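Local coordinates for protein anti-h(o) lectin I (Ulex europaeus, PDB 1FX5) that binds L-fucose and so recognises the O(H) blood-group antigen, as a calcium- and manganese-containing homodimeric legume lectin, at residues I143-E156 against I194-L206. Sequence-based numbering, arbitrary orientation.
Unlike the reference sequence in segment 143-156: C149 (reference Arg).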
ATOM      1  N   ILE A 143       2.222   8.450  28.494  1.00 17.32           N
ATOM      2  CA  ILE A 143       2.064   8.390  27.038  1.00 21.14           C
ATOM      3  C   ILE A 143       2.542   9.789  26.581  1.00 19.64           C
ATOM      4  O   ILE A 143       2.142  10.813  27.168  1.00 18.89           O
ATOM      5  CB  ILE A 143       0.633   7.998  26.475  1.00 22.18           C
ATOM      6  CG1 ILE A 143      -0.274   9.204  26.289  1.00 28.76           C
ATOM      7  CG2 ILE A 143      -0.015   6.928  27.307  1.00 21.58           C
ATOM      8  CD1 ILE A 143      -0.801   9.800  27.567  1.00 35.62           C
ATOM      9  N   GLY A 144       3.479   9.829  25.632  1.00 18.17           N
ATOM     10  CA  GLY A 144       3.973  11.109  25.165  1.00 14.69           C
ATOM     11  C   GLY A 144       4.186  11.295  23.678  1.00 16.93           C
ATOM     12  O   GLY A 144       4.090  10.356  22.872  1.00 14.53           O
ATOM     13  N   ILE A 145       4.441  12.544  23.313  1.00 13.52           N
ATOM     14  CA  ILE A 145       4.681  12.899  21.926  1.00 14.70           C
ATOM     15  C   ILE A 145       6.160  13.275  21.737  1.00 14.01           C
ATOM     16  O   ILE A 145       6.673  14.172  22.415  1.00 10.36           O
ATOM     17  CB  ILE A 145       3.712  14.017  21.485  1.00 14.57           C
ATOM     18  CG1 ILE A 145       2.297  13.424  21.439  1.00 15.40           C
ATOM     19  CG2 ILE A 145       4.089  14.527  20.110  1.00 14.95           C
ATOM     20  CD1 ILE A 145       1.186  14.426  21.280  1.00 17.90           C
ATOM     21  N   ASP A 146       6.847  12.522  20.877  1.00 12.70           N
ATOM     22  CA  ASP A 146       8.265  12.746  20.593  1.00 12.11           C
ATOM     23  C   ASP A 146       8.503  13.341  19.219  1.00 14.98           C
ATOM     24  O   ASP A 146       7.992  12.838  18.221  1.00 14.72           O
ATOM     25  CB  ASP A 146       9.044  11.429  20.652  1.00 14.67           C
ATOM     26  CG  ASP A 146       8.897  10.701  21.967  1.00 16.52           C
ATOM     27  OD1 ASP A 146       8.410  11.269  22.959  1.00 21.34           O
ATOM     28  OD2 ASP A 146       9.280   9.532  22.016  1.00 18.33           O
ATOM     29  N   VAL A 147       9.325  14.378  19.168  1.00 15.78           N
ATOM     30  CA  VAL A 147       9.647  15.035  17.908  1.00 15.21           C
ATOM     31  C   VAL A 147      11.178  15.056  17.803  1.00 16.24           C
ATOM     32  O   VAL A 147      11.852  15.778  18.562  1.00 14.05           O
ATOM     33  CB  VAL A 147       9.075  16.500  17.869  1.00 16.34           C
ATOM     34  CG1 VAL A 147       9.453  17.200  16.569  1.00 12.62           C
ATOM     35  CG2 VAL A 147       7.563  16.472  18.005  1.00 12.94           C
ATOM     36  N   ASN A 148      11.729  14.181  16.957  1.00 14.72           N
ATOM     37  CA  ASN A 148      13.178  14.100  16.750  1.00 15.35           C
ATOM     38  C   ASN A 148      14.040  13.879  18.017  1.00 18.03           C
ATOM     39  O   ASN A 148      15.234  14.203  18.027  1.00 15.85           O
ATOM     40  CB  ASN A 148      13.655  15.375  16.029  1.00 15.07           C
ATOM     41  CG  ASN A 148      13.195  15.438  14.590  1.00 14.20           C
ATOM     42  OD1 ASN A 148      13.005  14.411  13.952  1.00 14.64           O
ATOM     43  ND2 ASN A 148      13.014  16.643  14.070  1.00 15.06           N
ATOM     44  N   CYS A 149      13.458  13.293  19.059  1.00 16.21           N
ATOM     45  CA  CYS A 149      14.203  13.056  20.285  1.00 17.06           C
ATOM     46  C   CYS A 149      13.469  12.067  21.213  1.00 19.71           C
ATOM     47  O   CYS A 149      12.241  11.916  21.124  1.00 18.86           O
ATOM     48  CB  CYS A 149      14.403  14.396  21.011  1.00 15.90           C
ATOM     49  SG  CYS A 149      15.818  14.381  22.148  1.00 15.12           S
ATOM     50  N   VAL A 150      14.225  11.370  22.063  1.00 19.17           N
ATOM     51  CA  VAL A 150      13.635  10.407  22.995  1.00 17.90           C
ATOM     52  C   VAL A 150      12.946  11.178  24.156  1.00 16.58           C
ATOM     53  O   VAL A 150      12.175  10.605  24.935  1.00 14.85           O
ATOM     54  CB  VAL A 150      14.699   9.371  23.527  1.00 18.32           C
ATOM     55  CG1 VAL A 150      15.694  10.033  24.500  1.00 11.49           C
ATOM     56  CG2 VAL A 150      13.993   8.169  24.186  1.00 14.28           C
ATOM     57  N   LYS A 151      13.258  12.466  24.281  1.00 15.13           N
ATOM     58  CA  LYS A 151      12.665  13.304  25.327  1.00 16.54           C
ATOM     59  C   LYS A 151      11.395  13.931  24.711  1.00 15.22           C
ATOM     60  O   LYS A 151      11.473  14.515  23.640  1.00 17.88           O
ATOM     61  CB  LYS A 151      13.642  14.395  25.730  1.00 19.17           C
ATOM     62  CG  LYS A 151      13.161  15.237  26.890  1.00 25.53           C
ATOM     63  CD  LYS A 151      14.226  16.238  27.258  1.00 33.57           C
ATOM     64  CE  LYS A 151      13.901  16.956  28.555  1.00 37.27           C
ATOM     65  NZ  LYS A 151      13.886  16.030  29.724  1.00 38.72           N
ATOM     66  N   SER A 152      10.240  13.770  25.352  1.00 12.96           N
ATOM     67  CA  SER A 152       8.967  14.313  24.852  1.00 14.56           C
ATOM     68  C   SER A 152       8.738  15.826  25.025  1.00 15.68           C
ATOM     69  O   SER A 152       9.293  16.442  25.948  1.00 17.25           O
ATOM     70  CB  SER A 152       7.800  13.610  25.570  1.00 14.66           C
ATOM     71  OG  SER A 152       7.918  12.195  25.578  1.00 12.49           O
ATOM     72  N   ILE A 153       7.924  16.439  24.157  1.00 13.89           N
ATOM     73  CA  ILE A 153       7.654  17.869  24.310  1.00 16.27           C
ATOM     74  C   ILE A 153       6.426  17.973  25.255  1.00 15.02           C
ATOM     75  O   ILE A 153       6.199  19.007  25.893  1.00 19.86           O
ATOM     76  CB  ILE A 153       7.346  18.636  22.980  1.00 18.71           C
ATOM     77  CG1 ILE A 153       6.328  17.887  22.149  1.00 14.63           C
ATOM     78  CG2 ILE A 153       8.626  18.958  22.228  1.00 18.32           C
ATOM     79  CD1 ILE A 153       5.797  18.733  21.062  1.00 22.55           C
ATOM     80  N   ASN A 154       5.619  16.912  25.303  1.00 13.13           N
ATOM     81  CA  ASN A 154       4.439  16.855  26.155  1.00 11.64           C
ATOM     82  C   ASN A 154       4.202  15.389  26.517  1.00 14.51           C
ATOM     83  O   ASN A 154       4.451  14.496  25.702  1.00 14.63           O
ATOM     84  CB  ASN A 154       3.202  17.442  25.493  1.00  9.09           C
ATOM     85  CG  ASN A 154       2.065  17.631  26.490  1.00 14.12           C
ATOM     86  OD1 ASN A 154       2.302  17.608  27.686  1.00 13.03           O
ATOM     87  ND2 ASN A 154       0.849  17.813  26.019  1.00 14.37           N
ATOM     88  N   ALA A 155       3.743  15.139  27.737  1.00 16.42           N
ATOM     89  CA  ALA A 155       3.482  13.771  28.211  1.00 17.11           C
ATOM     90  C   ALA A 155       2.408  13.762  29.300  1.00 18.40           C
ATOM     91  O   ALA A 155       2.238  14.763  29.990  1.00 20.95           O
ATOM     92  CB  ALA A 155       4.782  13.165  28.781  1.00 10.46           C
ATOM     93  N   GLU A 156       1.655  12.664  29.422  1.00 18.46           N
ATOM     94  CA  GLU A 156       0.618  12.569  30.451  1.00 17.22           C
ATOM     95  C   GLU A 156       0.804  11.263  31.215  1.00 17.80           C
ATOM     96  O   GLU A 156       1.178  10.228  30.630  1.00 14.83           O
ATOM     97  CB  GLU A 156      -0.801  12.617  29.855  1.00 19.41           C
ATOM     98  CG  GLU A 156      -1.150  13.902  29.056  1.00 25.83           C
ATOM     99  CD  GLU A 156      -1.406  15.151  29.920  1.00 28.08           C
ATOM    100  OE1 GLU A 156      -1.746  15.023  31.118  1.00 32.16           O
ATOM    101  OE2 GLU A 156      -1.276  16.276  29.392  1.00 26.93           O
ATOM    102  N   ILE A 194      -7.275   8.208  28.726  1.00 21.43           N
ATOM    103  CA  ILE A 194      -6.283   9.274  28.889  1.00 21.50           C
ATOM    104  C   ILE A 194      -5.897   9.778  27.509  1.00 24.13           C
ATOM    105  O   ILE A 194      -5.988   9.031  26.521  1.00 24.41           O
ATOM    106  CB  ILE A 194      -4.962   8.831  29.616  1.00 23.48           C
ATOM    107  CG1 ILE A 194      -4.243   7.768  28.821  1.00 26.64           C
ATOM    108  CG2 ILE A 194      -5.225   8.294  31.029  1.00 23.06           C
ATOM    109  CD1 ILE A 194      -2.880   7.507  29.379  1.00 33.69           C
ATOM    110  N   SER A 195      -5.520  11.049  27.412  1.00 21.80           N
ATOM    111  CA  SER A 195      -5.124  11.583  26.121  1.00 21.64           C
ATOM    112  C   SER A 195      -4.045  12.635  26.257  1.00 21.51           C
ATOM    113  O   SER A 195      -3.891  13.263  27.324  1.00 20.57           O
ATOM    114  CB  SER A 195      -6.313  12.119  25.337  1.00 21.34           C
ATOM    115  OG  SER A 195      -6.955  13.159  26.023  1.00 28.97           O
ATOM    116  N   VAL A 196      -3.238  12.739  25.207  1.00 18.07           N
ATOM    117  CA  VAL A 196      -2.148  13.692  25.150  1.00 16.44           C
ATOM    118  C   VAL A 196      -2.265  14.356  23.786  1.00 17.88           C
ATOM    119  O   VAL A 196      -2.565  13.686  22.774  1.00 14.01           O
ATOM    120  CB  VAL A 196      -0.786  13.008  25.345  1.00 15.92           C
ATOM    121  CG1 VAL A 196      -0.488  12.035  24.199  1.00 14.70           C
ATOM    122  CG2 VAL A 196       0.282  14.066  25.495  1.00 13.01           C
ATOM    123  N   THR A 197      -2.003  15.661  23.756  1.00 17.21           N
ATOM    124  CA  THR A 197      -2.097  16.438  22.526  1.00 15.13           C
ATOM    125  C   THR A 197      -0.968  17.411  22.334  1.00 17.81           C
ATOM    126  O   THR A 197      -0.369  17.870  23.313  1.00 17.63           O
ATOM    127  CB  THR A 197      -3.371  17.348  22.597  1.00 14.49           C
ATOM    128  OG1 THR A 197      -4.538  16.549  22.774  1.00 20.36           O
ATOM    129  CG2 THR A 197      -3.549  18.144  21.361  1.00 13.49           C
ATOM    130  N   SER A 198      -0.713  17.754  21.074  1.00 16.19           N
ATOM    131  CA  SER A 198       0.317  18.713  20.719  1.00 18.90           C
ATOM    132  C   SER A 198       0.061  19.335  19.344  1.00 22.05           C
ATOM    133  O   SER A 198      -0.685  18.781  18.522  1.00 21.12           O
ATOM    134  CB  SER A 198       1.725  18.162  20.792  1.00 22.11           C
ATOM    135  OG  SER A 198       2.607  19.279  20.956  1.00 27.15           O
ATOM    136  N   ILE A 199       0.652  20.510  19.114  1.00 20.39           N
ATOM    137  CA  ILE A 199       0.500  21.220  17.851  1.00 18.11           C
ATOM    138  C   ILE A 199       1.885  21.270  17.232  1.00 18.91           C
ATOM    139  O   ILE A 199       2.800  21.893  17.777  1.00 19.72           O
ATOM    140  CB  ILE A 199      -0.129  22.613  18.073  1.00 18.55           C
ATOM    141  CG1 ILE A 199      -1.464  22.418  18.809  1.00 16.08           C
ATOM    142  CG2 ILE A 199      -0.322  23.325  16.731  1.00 20.52           C
ATOM    143  CD1 ILE A 199      -2.360  23.610  18.921  1.00 21.08           C
ATOM    144  N   VAL A 200       2.040  20.548  16.122  1.00 16.60           N
ATOM    145  CA  VAL A 200       3.307  20.474  15.423  1.00 17.08           C
ATOM    146  C   VAL A 200       3.113  20.458  13.897  1.00 18.03           C
ATOM    147  O   VAL A 200       2.249  19.758  13.361  1.00 17.88           O
ATOM    148  CB  VAL A 200       4.127  19.240  15.956  1.00 21.03           C
ATOM    149  CG1 VAL A 200       3.253  18.021  16.043  1.00 23.47           C
ATOM    150  CG2 VAL A 200       5.318  18.922  15.056  1.00 23.81           C
ATOM    151  N   ASP A 201       3.895  21.287  13.226  1.00 18.25           N
ATOM    152  CA  ASP A 201       3.861  21.426  11.776  1.00 17.83           C
ATOM    153  C   ASP A 201       4.688  20.321  11.114  1.00 18.16           C
ATOM    154  O   ASP A 201       5.907  20.450  10.946  1.00 18.28           O
ATOM    155  CB  ASP A 201       4.402  22.810  11.402  1.00 15.61           C
ATOM    156  CG  ASP A 201       4.229  23.142   9.930  1.00 19.66           C
ATOM    157  OD1 ASP A 201       4.581  24.282   9.551  1.00 19.48           O
ATOM    158  OD2 ASP A 201       3.762  22.280   9.147  1.00 17.40           O
ATOM    159  N   LEU A 202       3.999  19.295  10.636  1.00 16.27           N
ATOM    160  CA  LEU A 202       4.656  18.177   9.988  1.00 18.21           C
ATOM    161  C   LEU A 202       5.508  18.507   8.756  1.00 22.23           C
ATOM    162  O   LEU A 202       6.506  17.828   8.515  1.00 20.81           O
ATOM    163  CB  LEU A 202       3.627  17.107   9.682  1.00 17.14           C
ATOM    164  CG  LEU A 202       3.526  15.875  10.585  1.00 21.36           C
ATOM    165  CD1 LEU A 202       3.855  16.120  12.062  1.00 16.02           C
ATOM    166  CD2 LEU A 202       2.147  15.276  10.393  1.00 20.63           C
ATOM    167  N   LYS A 203       5.161  19.568   8.016  1.00 23.75           N
ATOM    168  CA  LYS A 203       5.926  19.965   6.814  1.00 27.92           C
ATOM    169  C   LYS A 203       7.323  20.416   7.175  1.00 28.31           C
ATOM    170  O   LYS A 203       8.218  20.426   6.330  1.00 28.21           O
ATOM    171  CB  LYS A 203       5.291  21.144   6.086  1.00 29.93           C
ATOM    172  CG  LYS A 203       4.045  20.858   5.326  1.00 39.23           C
ATOM    173  CD  LYS A 203       3.614  22.118   4.599  1.00 43.22           C
ATOM    174  CE  LYS A 203       4.745  22.635   3.716  1.00 49.75           C
ATOM    175  NZ  LYS A 203       4.349  23.838   2.920  1.00 54.26           N
ATOM    176  N   GLU A 204       7.488  20.855   8.416  1.00 27.07           N
ATOM    177  CA  GLU A 204       8.786  21.315   8.867  1.00 29.07           C
ATOM    178  C   GLU A 204       9.661  20.249   9.519  1.00 27.22           C
ATOM    179  O   GLU A 204      10.837  20.491   9.785  1.00 27.35           O
ATOM    180  CB  GLU A 204       8.600  22.441   9.881  1.00 33.32           C
ATOM    181  CG  GLU A 204       8.074  23.732   9.306  1.00 41.21           C
ATOM    182  CD  GLU A 204       8.070  24.824  10.361  1.00 45.44           C
ATOM    183  OE1 GLU A 204       9.181  25.150  10.846  1.00 45.48           O
ATOM    184  OE2 GLU A 204       6.972  25.328  10.725  1.00 43.59           O
ATOM    185  N   ILE A 205       9.092  19.085   9.797  1.00 24.79           N
ATOM    186  CA  ILE A 205       9.826  18.015  10.442  1.00 21.27           C
ATOM    187  C   ILE A 205      10.051  16.730   9.649  1.00 20.80           C
ATOM    188  O   ILE A 205      11.130  16.125   9.731  1.00 18.67           O
ATOM    189  CB  ILE A 205       9.135  17.736  11.808  1.00 22.19           C
ATOM    190  CG1 ILE A 205       9.496  18.867  12.772  1.00 24.63           C
ATOM    191  CG2 ILE A 205       9.519  16.383  12.393  1.00 20.58           C
ATOM    192  CD1 ILE A 205       8.321  19.504  13.373  1.00 31.10           C
ATOM    193  N   LEU A 206       9.059  16.345   8.847  1.00 19.41           N
ATOM    194  CA  LEU A 206       9.122  15.123   8.030  1.00 20.38           C
ATOM    195  C   LEU A 206       9.321  15.310   6.513  1.00 18.22           C
ATOM    196  O   LEU A 206       9.061  16.380   5.960  1.00 14.31           O
ATOM    197  CB  LEU A 206       7.814  14.326   8.222  1.00 19.12           C
ATOM    198  CG  LEU A 206       7.350  13.895   9.628  1.00 20.46           C
ATOM    199  CD1 LEU A 206       5.887  13.379   9.610  1.00 17.36           C
ATOM    200  CD2 LEU A 206       8.282  12.833  10.136  1.00 16.93           C
TER
HETATM  201  O   HOH W   1      13.328  17.222  11.196  1.00 16.86           O
HETATM  202  O   HOH W   2      -2.190  16.938  26.658  1.00 20.33           O
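N154 sends its side-chain amide across from one beta-sheet to the backbone of another: ND2 donates to the carbonyl O of T197 at 3.0 Å, the sole direct hydrogen bond between 143-156 and 194-206. The bond is fairly straight (157° at the hydrogen), with the acceptor 2° from the amide plane and the donor in the carbonyl plane. With CG anti to the backbone N (chi1 -168°), the amide extends past CG2 of V196 to reach that oxygen. A water accepts a weak bond from the same ND2 and another from T197 N, and donates to OE2 of E156. Two layers of the legume lectin beta-sandwich face each other here: the hairpin strands 143-147 and 154-156 belong to one, strand 194-199 to the other. Between them the filling is largely aliphatic. V196 carries much of it, its CG1 lying 3.5 Å from CG1 of I143, while CG2 lies against ND2 of N154 and CG of E156. CD1 of I194 meets CG2 of I143 at 3.6 Å, and CD1 of I145 reaches CB of S198. At the end of strand 143-147, V147 crosses I205 at about a right angle, CG1 against CD1, and a second water joins N148 ND2 to I205 O; N148 OD1 accepts from T121 N.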